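Local coordinates for HMG-CoA Lyase (Bacillus subtilis subsp. subtilis, PDB 1YDO), which is a TIM-barrel protein of the HMGL-like family, named as an HMG-CoA lyase, at residues E46-V51 with Y77-P82. Sequence-based numbering, arbitrary orientation.
Sequences EITSFV and YAALVP
The carbonyl oxygen of L80 is the acceptor of the shortest hydrogen bond between 46-51 and 77-82: F50 N reaches it at 2.9 Å. That bond is nearly straight, with an N-H...O angle of 168°, and the donor is slightly tilted from the carbonyl plane. The same oxygen lies at the edge of the F50 ring, in its plane. One step back, L80 N donates to T48 O at 3.0 Å, in the carbonyl plane and on a lone pair. L80 thus bonds to T48 and F50, the residues before and after its bridge partner S49, the pattern of a parallel bridge; the axes of strands 46-49 and 77-80 run 23° from parallel.

With CG anti to its carbonyl carbon (chi1 -74°), F50 has its ring edge beside A79, whose CB meets CE1 at 3.5 Å near the ring plane; helices 62-68 and 84-93 also touch this ring. On the face carrying E46, A78 and S49, the S49 hydroxyl oxygen lies 3.7 Å from L80 CB and accepts from V51 N, closing an ST turn. E46 extends past A78 to a salt bridge with R15. Beyond the strands, P82 CD packs 3.4 Å from F50 O.

Strands 44-49 and 76-80 are joined through helix 62-68 as a beta-alpha-beta unit of the barrel. The two bonds flanking S49-L80 define the pairing at their C-terminal ends, while the ST turn and the P82-F50 contact are consistent with an ordered exit into the loops.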
loop_
_atom_site.group_PDB
_atom_site.type_symbol
_atom_site.label_atom_id
_atom_site.label_comp_id
_atom_site.label_asym_id
_atom_site.label_seq_id
_atom_site.Cartn_x
_atom_site.Cartn_y
_atom_site.Cartn_z
ATOM N N GLU A 46 -12.849 -15.686 10.973
ATOM C CA GLU A 46 -12.339 -16.318 12.182
ATOM C C GLU A 46 -12.904 -15.543 13.365
ATOM O O GLU A 46 -12.315 -14.559 13.795
ATOM C CB GLU A 46 -10.833 -16.247 12.248
ATOM C CG GLU A 46 -10.154 -17.108 11.253
ATOM C CD GLU A 46 -8.695 -17.348 11.613
ATOM O OE1 GLU A 46 -7.960 -17.941 10.787
ATOM O OE2 GLU A 46 -8.280 -16.946 12.724
ATOM N N ILE A 47 -14.038 -15.983 13.896
ATOM C CA ILE A 47 -14.664 -15.285 15.006
ATOM C C ILE A 47 -13.797 -15.123 16.246
ATOM O O ILE A 47 -13.908 -14.119 16.945
ATOM C CB ILE A 47 -15.955 -15.979 15.420
ATOM C CG1 ILE A 47 -15.649 -17.415 15.845
ATOM C CG2 ILE A 47 -16.943 -15.972 14.269
ATOM C CD1 ILE A 47 -16.845 -18.142 16.410
ATOM N N THR A 48 -12.934 -16.093 16.528
ATOM C CA THR A 48 -12.091 -16.001 17.719
ATOM C C THR A 48 -11.015 -17.074 17.777
ATOM O O THR A 48 -10.873 -17.882 16.855
ATOM C CB THR A 48 -12.920 -16.152 18.985
ATOM O OG1 THR A 48 -12.070 -16.060 20.136
ATOM C CG2 THR A 48 -13.607 -17.512 18.988
ATOM N N SER A 49 -10.267 -17.075 18.880
ATOM C CA SER A 49 -9.195 -18.042 19.110
ATOM C C SER A 49 -9.434 -18.795 20.406
ATOM O O SER A 49 -9.817 -18.202 21.416
ATOM C CB SER A 49 -7.834 -17.342 19.187
ATOM O OG SER A 49 -6.858 -18.174 19.788
ATOM N N PHE A 50 -9.208 -20.103 20.378
ATOM C CA PHE A 50 -9.398 -20.920 21.565
ATOM C C PHE A 50 -8.096 -21.249 22.262
ATOM O O PHE A 50 -7.937 -22.327 22.834
ATOM C CB PHE A 50 -10.159 -22.203 21.227
ATOM C CG PHE A 50 -11.607 -21.976 20.970
ATOM C CD1 PHE A 50 -12.074 -21.769 19.685
ATOM C CD2 PHE A 50 -12.499 -21.894 22.022
ATOM C CE1 PHE A 50 -13.425 -21.485 19.455
ATOM C CE2 PHE A 50 -13.846 -21.608 21.799
ATOM C CZ PHE A 50 -14.307 -21.401 20.521
ATOM N N VAL A 51 -7.151 -20.324 22.190
ATOM C CA VAL A 51 -5.892 -20.512 22.885
ATOM C C VAL A 51 -6.230 -20.183 24.345
ATOM O O VAL A 51 -7.140 -19.393 24.588
ATOM C CB VAL A 51 -4.840 -19.523 22.376
ATOM C CG1 VAL A 51 -3.553 -19.657 23.181
ATOM C CG2 VAL A 51 -4.596 -19.763 20.913
ATOM N N TYR A 77 -17.588 -19.967 9.641
ATOM C CA TYR A 77 -17.053 -19.406 10.878
ATOM C C TYR A 77 -15.940 -20.300 11.412
ATOM O O TYR A 77 -16.156 -21.460 11.764
ATOM C CB TYR A 77 -18.175 -19.246 11.906
ATOM C CG TYR A 77 -19.237 -18.250 11.476
ATOM C CD1 TYR A 77 -19.127 -16.900 11.797
ATOM C CD2 TYR A 77 -20.315 -18.655 10.693
ATOM C CE1 TYR A 77 -20.061 -15.968 11.344
ATOM C CE2 TYR A 77 -21.258 -17.743 10.231
ATOM C CZ TYR A 77 -21.125 -16.399 10.557
ATOM O OH TYR A 77 -22.033 -15.501 10.072
ATOM N N ALA A 78 -14.733 -19.748 11.457
ATOM C CA ALA A 78 -13.574 -20.498 11.912
ATOM C C ALA A 78 -12.976 -19.907 13.181
ATOM O O ALA A 78 -13.250 -18.762 13.542
ATOM C CB ALA A 78 -12.510 -20.547 10.800
ATOM N N ALA A 79 -12.151 -20.698 13.851
ATOM C CA ALA A 79 -11.493 -20.250 15.064
ATOM C C ALA A 79 -10.112 -20.876 15.139
ATOM O O ALA A 79 -9.861 -21.942 14.582
ATOM C CB ALA A 79 -12.299 -20.648 16.252
ATOM N N LEU A 80 -9.210 -20.200 15.820
ATOM C CA LEU A 80 -7.882 -20.726 15.950
ATOM C C LEU A 80 -7.921 -21.838 16.994
ATOM O O LEU A 80 -8.497 -21.660 18.058
ATOM C CB LEU A 80 -6.939 -19.633 16.413
ATOM C CG LEU A 80 -5.477 -19.898 16.041
ATOM C CD1 LEU A 80 -5.316 -19.790 14.538
ATOM C CD2 LEU A 80 -4.605 -18.895 16.738
ATOM N N VAL A 81 -7.322 -22.989 16.692
ATOM C CA VAL A 81 -7.301 -24.090 17.649
ATOM C C VAL A 81 -5.876 -24.516 17.934
ATOM O O VAL A 81 -5.201 -25.060 17.079
ATOM C CB VAL A 81 -8.098 -25.290 17.132
ATOM C CG1 VAL A 81 -8.040 -26.455 18.150
ATOM C CG2 VAL A 81 -9.534 -24.881 16.896
ATOM N N PRO A 82 -5.419 -24.302 19.170
ATOM C CA PRO A 82 -4.062 -24.646 19.591
ATOM C C PRO A 82 -3.772 -26.123 19.757
ATOM O O PRO A 82 -2.658 -26.571 19.487
ATOM C CB PRO A 82 -3.919 -23.886 20.898
ATOM C CG PRO A 82 -5.301 -24.068 21.495
ATOM C CD PRO A 82 -6.211 -23.807 20.314
#